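Long-range contacts in fibronectin-binding protein BBK32 (Borrelia burgdorferi, PDB 6N1L), which binds fibronectin and, through the complement inhibitory domain described here, probably blocks the classical pathway by binding the protease C1r: residues T26-Y31 / L135-L140; T75-I80 / A107-L112. All blocks are in the same frame, centred on the assembly; numbering follows the deposited sequence.

Both contacts join antiparallel helices of one all-helical bundle; their centres lie about 11 Å apart, and about 5 and 8 Å, centre to centre, from the centre of the chain. Interaction 1 pairs helix 9-44 with helix 122-147; interaction 2 pairs helix 66-87 with helix 93-117 and is nested, in sequence, inside the loop that interaction 1 closes. The two meet directly through packing: CE of Met136 lies 3.4 Å from CG of Glu108, SD of Met136 3.5 Å from CG1 of Ile109, and CD2 of Leu140 3.7 Å from CD1 of Ile80. OG1 of Thr26 also lies 3.7 Å from CE2 of Tyr79, so segments 26-31 and 135-140 both touch the second helix pair.

Interaction 1: T26-Y31 / L135-L140; sequences TITKIY and LMRDSL
The hydroxyl oxygen of Thr28 is gripped from two directions: NH1 of Arg137 donates a hydrogen bond to OG1 across the contact at 3.0 Å, and OG1 also hydrogen-bonds to the carbonyl oxygen of Ile24 one turn earlier in its own helix. The cross-helix bond is moderately straight, with an N-H...O angle of 156°, and OG1 lies only 5° out of the guanidinium plane, so the threonine meets the arginine at its edge. Arg137 leaves its helix with CG anti to the backbone N and then bends at chi3 (62°), which turns the guanidinium toward Thr28 after the aliphatic part has passed Ile27. That part adds apolar contact, since CB of Arg137 packs against CG2 of Ile27 at 3.9 Å.

Next to the polar bond, one residue earlier, Ile27 points at the opposing helix, its CA 6.6 Å from that of Arg137. An extended chi2 brings CD1 of Ile27 up against Met136 and Leu140 together: CD1 of Ile27 lies 3.9 Å from CG of Met136 and 3.8 Å from CD1 of Leu140. One methyl thus meets residues one turn apart, alongside the backbone N of Arg137. The axes of the two segments approach to 10.2 Å in a nearly antiparallel sense.

Within the helical bundle, this contact ties helix 9-44 to helix 122-147. Ile133 extends the apolar seam beside Ile27, and Leu140 also touches Val20 and Ala23 of helix 9-44, while Met136 reaches Ile105 of helix 93-117.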
ATOM      1  N   THR A  26       3.656  -4.830   0.621  1.00 28.66           N
ATOM      2  CA  THR A  26       3.425  -3.916  -0.488  1.00 27.86           C
ATOM      3  C   THR A  26       3.150  -2.503   0.010  1.00 30.88           C
ATOM      4  O   THR A  26       3.646  -1.532  -0.570  1.00 28.23           O
ATOM      5  CB  THR A  26       2.276  -4.417  -1.359  1.00 30.44           C
ATOM      6  OG1 THR A  26       2.542  -5.775  -1.763  1.00 33.70           O
ATOM      7  CG2 THR A  26       2.090  -3.546  -2.583  1.00 29.35           C
ATOM      8  N   ILE A  27       2.337  -2.365   1.061  1.00 28.79           N
ATOM      9  CA  ILE A  27       2.123  -1.044   1.643  1.00 25.30           C
ATOM     10  C   ILE A  27       3.444  -0.446   2.101  1.00 28.70           C
ATOM     11  O   ILE A  27       3.719   0.732   1.868  1.00 27.23           O
ATOM     12  CB  ILE A  27       1.107  -1.117   2.796  1.00 26.91           C
ATOM     13  CG1 ILE A  27      -0.264  -1.439   2.210  1.00 26.03           C
ATOM     14  CG2 ILE A  27       1.100   0.227   3.546  1.00 27.86           C
ATOM     15  CD1 ILE A  27      -1.380  -1.659   3.259  1.00 26.16           C
ATOM     16  N   THR A  28       4.287  -1.244   2.757  1.00 27.21           N
ATOM     17  CA  THR A  28       5.563  -0.710   3.219  1.00 31.08           C
ATOM     18  C   THR A  28       6.402  -0.245   2.035  1.00 29.08           C
ATOM     19  O   THR A  28       7.045   0.812   2.098  1.00 26.62           O
ATOM     20  CB  THR A  28       6.308  -1.758   4.051  1.00 32.45           C
ATOM     21  OG1 THR A  28       5.497  -2.150   5.173  1.00 33.63           O
ATOM     22  CG2 THR A  28       7.619  -1.211   4.576  1.00 35.80           C
ATOM     23  N   LYS A  29       6.353  -0.989   0.926  1.00 30.07           N
ATOM     24  CA  LYS A  29       7.068  -0.590  -0.286  1.00 32.18           C
ATOM     25  C   LYS A  29       6.563   0.750  -0.813  1.00 30.89           C
ATOM     26  O   LYS A  29       7.363   1.623  -1.191  1.00 28.68           O
ATOM     27  CB  LYS A  29       6.921  -1.675  -1.352  1.00 33.58           C
ATOM     28  CG  LYS A  29       7.665  -1.388  -2.648  1.00 35.85           C
ATOM     29  CD  LYS A  29       7.292  -2.422  -3.703  1.00 39.15           C
ATOM     30  CE  LYS A  29       8.031  -2.175  -5.011  1.00 49.49           C
ATOM     31  NZ  LYS A  29       7.581  -3.120  -6.076  1.00 54.20           N
ATOM     32  N   ILE A  30       5.236   0.941  -0.829  1.00 27.83           N
ATOM     33  CA  ILE A  30       4.669   2.203  -1.287  1.00 26.14           C
ATOM     34  C   ILE A  30       5.093   3.340  -0.362  1.00 25.87           C
ATOM     35  O   ILE A  30       5.460   4.426  -0.822  1.00 25.74           O
ATOM     36  CB  ILE A  30       3.135   2.114  -1.384  1.00 25.24           C
ATOM     37  CG1 ILE A  30       2.699   1.125  -2.470  1.00 27.18           C
ATOM     38  CG2 ILE A  30       2.557   3.476  -1.718  1.00 25.54           C
ATOM     39  CD1 ILE A  30       1.191   0.709  -2.368  1.00 29.01           C
ATOM     40  N   TYR A  31       5.021   3.117   0.957  1.00 25.38           N
ATOM     41  CA  TYR A  31       5.367   4.187   1.888  1.00 27.68           C
ATOM     42  C   TYR A  31       6.855   4.534   1.793  1.00 27.05           C
ATOM     43  O   TYR A  31       7.229   5.711   1.845  1.00 28.60           O
ATOM     44  CB  TYR A  31       4.987   3.796   3.323  1.00 27.30           C
ATOM     45  CG  TYR A  31       5.281   4.888   4.311  1.00 26.92           C
ATOM     46  CD1 TYR A  31       4.534   6.057   4.317  1.00 28.54           C
ATOM     47  CD2 TYR A  31       6.310   4.759   5.226  1.00 31.06           C
ATOM     48  CE1 TYR A  31       4.820   7.080   5.198  1.00 30.39           C
ATOM     49  CE2 TYR A  31       6.588   5.767   6.125  1.00 35.89           C
ATOM     50  CZ  TYR A  31       5.843   6.923   6.107  1.00 34.74           C
ATOM     51  OH  TYR A  31       6.137   7.927   7.008  1.00 36.73           O
ATOM     52  N   LEU A 135      -2.785   3.445   7.977  1.00 27.07           N
ATOM     53  CA  LEU A 135      -3.832   2.877   8.823  1.00 30.12           C
ATOM     54  C   LEU A 135      -4.222   1.475   8.358  1.00 31.98           C
ATOM     55  O   LEU A 135      -4.467   0.578   9.181  1.00 30.77           O
ATOM     56  CB  LEU A 135      -5.040   3.814   8.830  1.00 27.14           C
ATOM     57  CG  LEU A 135      -4.786   5.111   9.603  1.00 31.79           C
ATOM     58  CD1 LEU A 135      -5.833   6.175   9.336  1.00 35.96           C
ATOM     59  CD2 LEU A 135      -4.676   4.796  11.096  1.00 32.11           C
ATOM     60  N   MET A 136      -4.311   1.288   7.044  1.00 28.83           N
ATOM     61  CA  MET A 136      -4.629  -0.007   6.460  1.00 29.72           C
ATOM     62  C   MET A 136      -3.610  -1.073   6.853  1.00 30.61           C
ATOM     63  O   MET A 136      -3.978  -2.208   7.176  1.00 32.51           O
ATOM     64  CB  MET A 136      -4.707   0.147   4.942  1.00 29.93           C
ATOM     65  CG  MET A 136      -5.088  -1.110   4.193  1.00 31.73           C
ATOM     66  SD  MET A 136      -5.160  -0.766   2.423  1.00 33.01           S
ATOM     67  CE  MET A 136      -6.542   0.369   2.362  1.00 36.35           C
ATOM     68  N   ARG A 137      -2.314  -0.734   6.828  1.00 27.05           N
ATOM     69  CA  ARG A 137      -1.308  -1.703   7.254  1.00 27.34           C
ATOM     70  C   ARG A 137      -1.539  -2.134   8.698  1.00 31.49           C
ATOM     71  O   ARG A 137      -1.395  -3.314   9.030  1.00 35.55           O
ATOM     72  CB  ARG A 137       0.093  -1.108   7.095  1.00 30.22           C
ATOM     73  CG  ARG A 137       1.213  -2.083   7.397  1.00 33.09           C
ATOM     74  CD  ARG A 137       2.584  -1.454   7.066  1.00 30.89           C
ATOM     75  NE  ARG A 137       2.830  -0.271   7.883  1.00 33.92           N
ATOM     76  CZ  ARG A 137       3.947   0.458   7.844  1.00 38.26           C
ATOM     77  NH1 ARG A 137       4.936   0.136   7.021  1.00 32.47           N
ATOM     78  NH2 ARG A 137       4.076   1.510   8.636  1.00 36.49           N
ATOM     79  N   ASP A 138      -1.895  -1.184   9.567  1.00 32.67           N
ATOM     80  CA  ASP A 138      -2.201  -1.524  10.955  1.00 36.79           C
ATOM     81  C   ASP A 138      -3.415  -2.441  11.038  1.00 37.78           C
ATOM     82  O   ASP A 138      -3.403  -3.435  11.776  1.00 37.11           O
ATOM     83  CB  ASP A 138      -2.437  -0.250  11.766  1.00 32.45           C
ATOM     84  CG  ASP A 138      -1.142   0.506  12.064  1.00 39.87           C
ATOM     85  OD1 ASP A 138      -0.049  -0.056  11.834  1.00 41.27           O
ATOM     86  OD2 ASP A 138      -1.234   1.660  12.529  1.00 44.75           O
ATOM     87  N   SER A 139      -4.462  -2.144  10.263  1.00 36.79           N
ATOM     88  CA  SER A 139      -5.646  -3.006  10.261  1.00 39.50           C
ATOM     89  C   SER A 139      -5.313  -4.402   9.755  1.00 40.83           C
ATOM     90  O   SER A 139      -5.815  -5.401  10.286  1.00 35.83           O
ATOM     91  CB  SER A 139      -6.765  -2.393   9.412  1.00 37.30           C
ATOM     92  OG  SER A 139      -7.154  -1.113   9.876  1.00 45.11           O
ATOM     93  N   LEU A 140      -4.473  -4.500   8.720  1.00 32.71           N
ATOM     94  CA  LEU A 140      -4.047  -5.811   8.244  1.00 33.26           C
ATOM     95  C   LEU A 140      -3.255  -6.566   9.304  1.00 39.58           C
ATOM     96  O   LEU A 140      -3.338  -7.797   9.376  1.00 41.00           O
ATOM     97  CB  LEU A 140      -3.213  -5.667   6.967  1.00 30.68           C
ATOM     98  CG  LEU A 140      -3.985  -5.162   5.742  1.00 31.82           C
ATOM     99  CD1 LEU A 140      -3.017  -4.857   4.598  1.00 29.83           C
ATOM    100  CD2 LEU A 140      -5.039  -6.181   5.293  1.00 33.00           C
TER

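Interaction 2: T75-I80 / A107-L112; sequences TLLNYI and AEIKTL
Segments 75-80 and 107-112 run nearly antiparallel, their axes 163° apart in direction and 10.0 Å at closest approach. The nearest CA atoms are those of Leu77 and Ile109, 6.3 Å apart, and Ile109 is the residue on which the apolar contacts converge. Its two branches do different work. The longer one, with CG1 beside the backbone N and chi2 extended at 173°, brings its methyl against two residues a turn apart: CD1 of Ile109 is 3.7 Å from CG of Leu76 and 3.6 Å from CG1 of Ile80. The short branch, CG2 of Ile109, meets Leu77, whose CB and CD1 each lie 3.8 Å from it.

This is side-chain packing between antiparallel neighbours of a helical bundle, helix 66-87 and helix 93-117, which follow one another in the chain. Leu76 and Ile80 also touch Ala23 of helix 9-44, and Leu112 touches Ile129 of helix 122-147, so both segments also pack on the other two long helices. At the exposed margin, the aliphatic chain of Lys110 passes Leu77, CG to CD1 at 4.2 Å, while its NZ forms a salt bridge with Glu106 on its own helix.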
ATOM      1  N   THR A  75      -0.963  -4.427  -7.270  1.00 31.87           N
ATOM      2  CA  THR A  75      -0.418  -5.545  -6.508  1.00 33.14           C
ATOM      3  C   THR A  75      -1.100  -5.646  -5.142  1.00 37.17           C
ATOM      4  O   THR A  75      -1.518  -6.730  -4.715  1.00 34.25           O
ATOM      5  CB  THR A  75       1.090  -5.385  -6.335  1.00 37.09           C
ATOM      6  OG1 THR A  75       1.747  -5.458  -7.613  1.00 34.55           O
ATOM      7  CG2 THR A  75       1.643  -6.454  -5.415  1.00 39.74           C
ATOM      8  N   LEU A  76      -1.240  -4.506  -4.459  1.00 30.48           N
ATOM      9  CA  LEU A  76      -1.914  -4.490  -3.157  1.00 29.29           C
ATOM     10  C   LEU A  76      -3.360  -4.975  -3.271  1.00 28.99           C
ATOM     11  O   LEU A  76      -3.802  -5.823  -2.485  1.00 31.24           O
ATOM     12  CB  LEU A  76      -1.858  -3.081  -2.566  1.00 28.73           C
ATOM     13  CG  LEU A  76      -2.660  -2.814  -1.283  1.00 28.70           C
ATOM     14  CD1 LEU A  76      -2.220  -3.739  -0.158  1.00 29.67           C
ATOM     15  CD2 LEU A  76      -2.444  -1.363  -0.873  1.00 28.75           C
ATOM     16  N   LEU A  77      -4.122  -4.424  -4.219  1.00 28.06           N
ATOM     17  CA  LEU A  77      -5.505  -4.850  -4.412  1.00 32.85           C
ATOM     18  C   LEU A  77      -5.587  -6.350  -4.675  1.00 36.73           C
ATOM     19  O   LEU A  77      -6.408  -7.062  -4.074  1.00 31.34           O
ATOM     20  CB  LEU A  77      -6.139  -4.070  -5.561  1.00 33.24           C
ATOM     21  CG  LEU A  77      -7.620  -4.311  -5.845  1.00 33.46           C
ATOM     22  CD1 LEU A  77      -8.485  -4.093  -4.581  1.00 32.44           C
ATOM     23  CD2 LEU A  77      -8.108  -3.453  -7.010  1.00 38.39           C
ATOM     24  N   ASN A  78      -4.740  -6.849  -5.576  1.00 34.09           N
ATOM     25  CA  ASN A  78      -4.801  -8.267  -5.919  1.00 37.76           C
ATOM     26  C   ASN A  78      -4.552  -9.152  -4.703  1.00 36.20           C
ATOM     27  O   ASN A  78      -5.253 -10.153  -4.510  1.00 37.41           O
ATOM     28  CB  ASN A  78      -3.802  -8.584  -7.034  1.00 38.63           C
ATOM     29  CG  ASN A  78      -4.235  -8.025  -8.375  1.00 39.01           C
ATOM     30  OD1 ASN A  78      -5.389  -7.643  -8.557  1.00 44.97           O
ATOM     31  ND2 ASN A  78      -3.304  -7.992  -9.339  1.00 47.65           N
ATOM     32  N   TYR A  79      -3.565  -8.806  -3.867  1.00 33.24           N
ATOM     33  CA  TYR A  79      -3.317  -9.601  -2.669  1.00 34.22           C
ATOM     34  C   TYR A  79      -4.545  -9.610  -1.761  1.00 32.10           C
ATOM     35  O   TYR A  79      -4.911 -10.658  -1.210  1.00 33.49           O
ATOM     36  CB  TYR A  79      -2.100  -9.069  -1.912  1.00 32.58           C
ATOM     37  CG  TYR A  79      -0.756  -9.528  -2.459  1.00 35.12           C
ATOM     38  CD1 TYR A  79      -0.538 -10.863  -2.799  1.00 36.46           C
ATOM     39  CD2 TYR A  79       0.291  -8.628  -2.636  1.00 34.29           C
ATOM     40  CE1 TYR A  79       0.691 -11.286  -3.297  1.00 40.02           C
ATOM     41  CE2 TYR A  79       1.515  -9.038  -3.132  1.00 36.63           C
ATOM     42  CZ  TYR A  79       1.713 -10.366  -3.459  1.00 38.78           C
ATOM     43  OH  TYR A  79       2.932 -10.767  -3.949  1.00 43.33           O
ATOM     44  N   ILE A  80      -5.201  -8.459  -1.596  1.00 28.88           N
ATOM     45  CA  ILE A  80      -6.377  -8.407  -0.725  1.00 31.42           C
ATOM     46  C   ILE A  80      -7.559  -9.129  -1.366  1.00 31.23           C
ATOM     47  O   ILE A  80      -8.358  -9.776  -0.675  1.00 32.04           O
ATOM     48  CB  ILE A  80      -6.727  -6.945  -0.376  1.00 28.87           C
ATOM     49  CG1 ILE A  80      -5.602  -6.323   0.455  1.00 30.00           C
ATOM     50  CG2 ILE A  80      -8.063  -6.849   0.388  1.00 29.54           C
ATOM     51  CD1 ILE A  80      -5.254  -7.115   1.684  1.00 32.53           C
ATOM     52  N   ALA A 107     -12.561  -2.509  -0.298  1.00 30.74           N
ATOM     53  CA  ALA A 107     -13.311  -1.353  -0.783  1.00 34.05           C
ATOM     54  C   ALA A 107     -12.503  -0.064  -0.638  1.00 36.47           C
ATOM     55  O   ALA A 107     -12.506   0.789  -1.538  1.00 36.45           O
ATOM     56  CB  ALA A 107     -14.645  -1.250  -0.041  1.00 38.62           C
ATOM     57  N   GLU A 108     -11.785   0.087   0.479  1.00 34.04           N
ATOM     58  CA  GLU A 108     -10.951   1.273   0.672  1.00 34.70           C
ATOM     59  C   GLU A 108      -9.851   1.356  -0.379  1.00 34.63           C
ATOM     60  O   GLU A 108      -9.554   2.445  -0.890  1.00 34.03           O
ATOM     61  CB  GLU A 108     -10.346   1.276   2.082  1.00 36.20           C
ATOM     62  CG  GLU A 108      -9.310   2.405   2.365  1.00 39.22           C
ATOM     63  CD  GLU A 108      -9.913   3.801   2.499  1.00 53.56           C
ATOM     64  OE1 GLU A 108     -11.155   3.904   2.596  1.00 52.13           O
ATOM     65  OE2 GLU A 108      -9.141   4.799   2.520  1.00 45.20           O
ATOM     66  N   ILE A 109      -9.232   0.219  -0.720  1.00 29.92           N
ATOM     67  CA  ILE A 109      -8.171   0.233  -1.735  1.00 29.45           C
ATOM     68  C   ILE A 109      -8.717   0.746  -3.059  1.00 33.04           C
ATOM     69  O   ILE A 109      -8.062   1.530  -3.764  1.00 33.77           O
ATOM     70  CB  ILE A 109      -7.539  -1.169  -1.885  1.00 29.22           C
ATOM     71  CG1 ILE A 109      -6.803  -1.549  -0.611  1.00 28.49           C
ATOM     72  CG2 ILE A 109      -6.535  -1.202  -3.044  1.00 31.90           C
ATOM     73  CD1 ILE A 109      -6.301  -2.961  -0.590  1.00 30.59           C
ATOM     74  N   LYS A 110      -9.944   0.342  -3.404  1.00 34.00           N
ATOM     75  CA  LYS A 110     -10.534   0.819  -4.646  1.00 34.21           C
ATOM     76  C   LYS A 110     -10.750   2.325  -4.605  1.00 34.48           C
ATOM     77  O   LYS A 110     -10.538   3.015  -5.610  1.00 40.15           O
ATOM     78  CB  LYS A 110     -11.840   0.077  -4.923  1.00 36.01           C
ATOM     79  CG  LYS A 110     -11.604  -1.366  -5.375  1.00 40.35           C
ATOM     80  CD  LYS A 110     -12.920  -2.095  -5.608  1.00 41.75           C
ATOM     81  CE  LYS A 110     -12.685  -3.592  -5.718  1.00 50.51           C
ATOM     82  NZ  LYS A 110     -13.882  -4.370  -5.280  1.00 55.44           N
ATOM     83  N   THR A 111     -11.132   2.857  -3.441  1.00 34.49           N
ATOM     84  CA  THR A 111     -11.303   4.301  -3.295  1.00 34.95           C
ATOM     85  C   THR A 111      -9.979   5.037  -3.466  1.00 35.55           C
ATOM     86  O   THR A 111      -9.924   6.103  -4.094  1.00 38.84           O
ATOM     87  CB  THR A 111     -11.916   4.617  -1.931  1.00 35.61           C
ATOM     88  OG1 THR A 111     -13.216   4.025  -1.849  1.00 41.11           O
ATOM     89  CG2 THR A 111     -12.056   6.120  -1.732  1.00 37.11           C
ATOM     90  N   LEU A 112      -8.900   4.477  -2.922  1.00 34.83           N
ATOM     91  CA  LEU A 112      -7.582   5.091  -3.076  1.00 33.09           C
ATOM     92  C   LEU A 112      -7.109   5.055  -4.523  1.00 38.49           C
ATOM     93  O   LEU A 112      -6.484   6.009  -5.000  1.00 35.83           O
ATOM     94  CB  LEU A 112      -6.574   4.385  -2.167  1.00 30.70           C
ATOM     95  CG  LEU A 112      -6.879   4.426  -0.666  1.00 33.82           C
ATOM     96  CD1 LEU A 112      -5.762   3.716   0.112  1.00 31.28           C
ATOM     97  CD2 LEU A 112      -7.039   5.863  -0.182  1.00 37.33           C
TER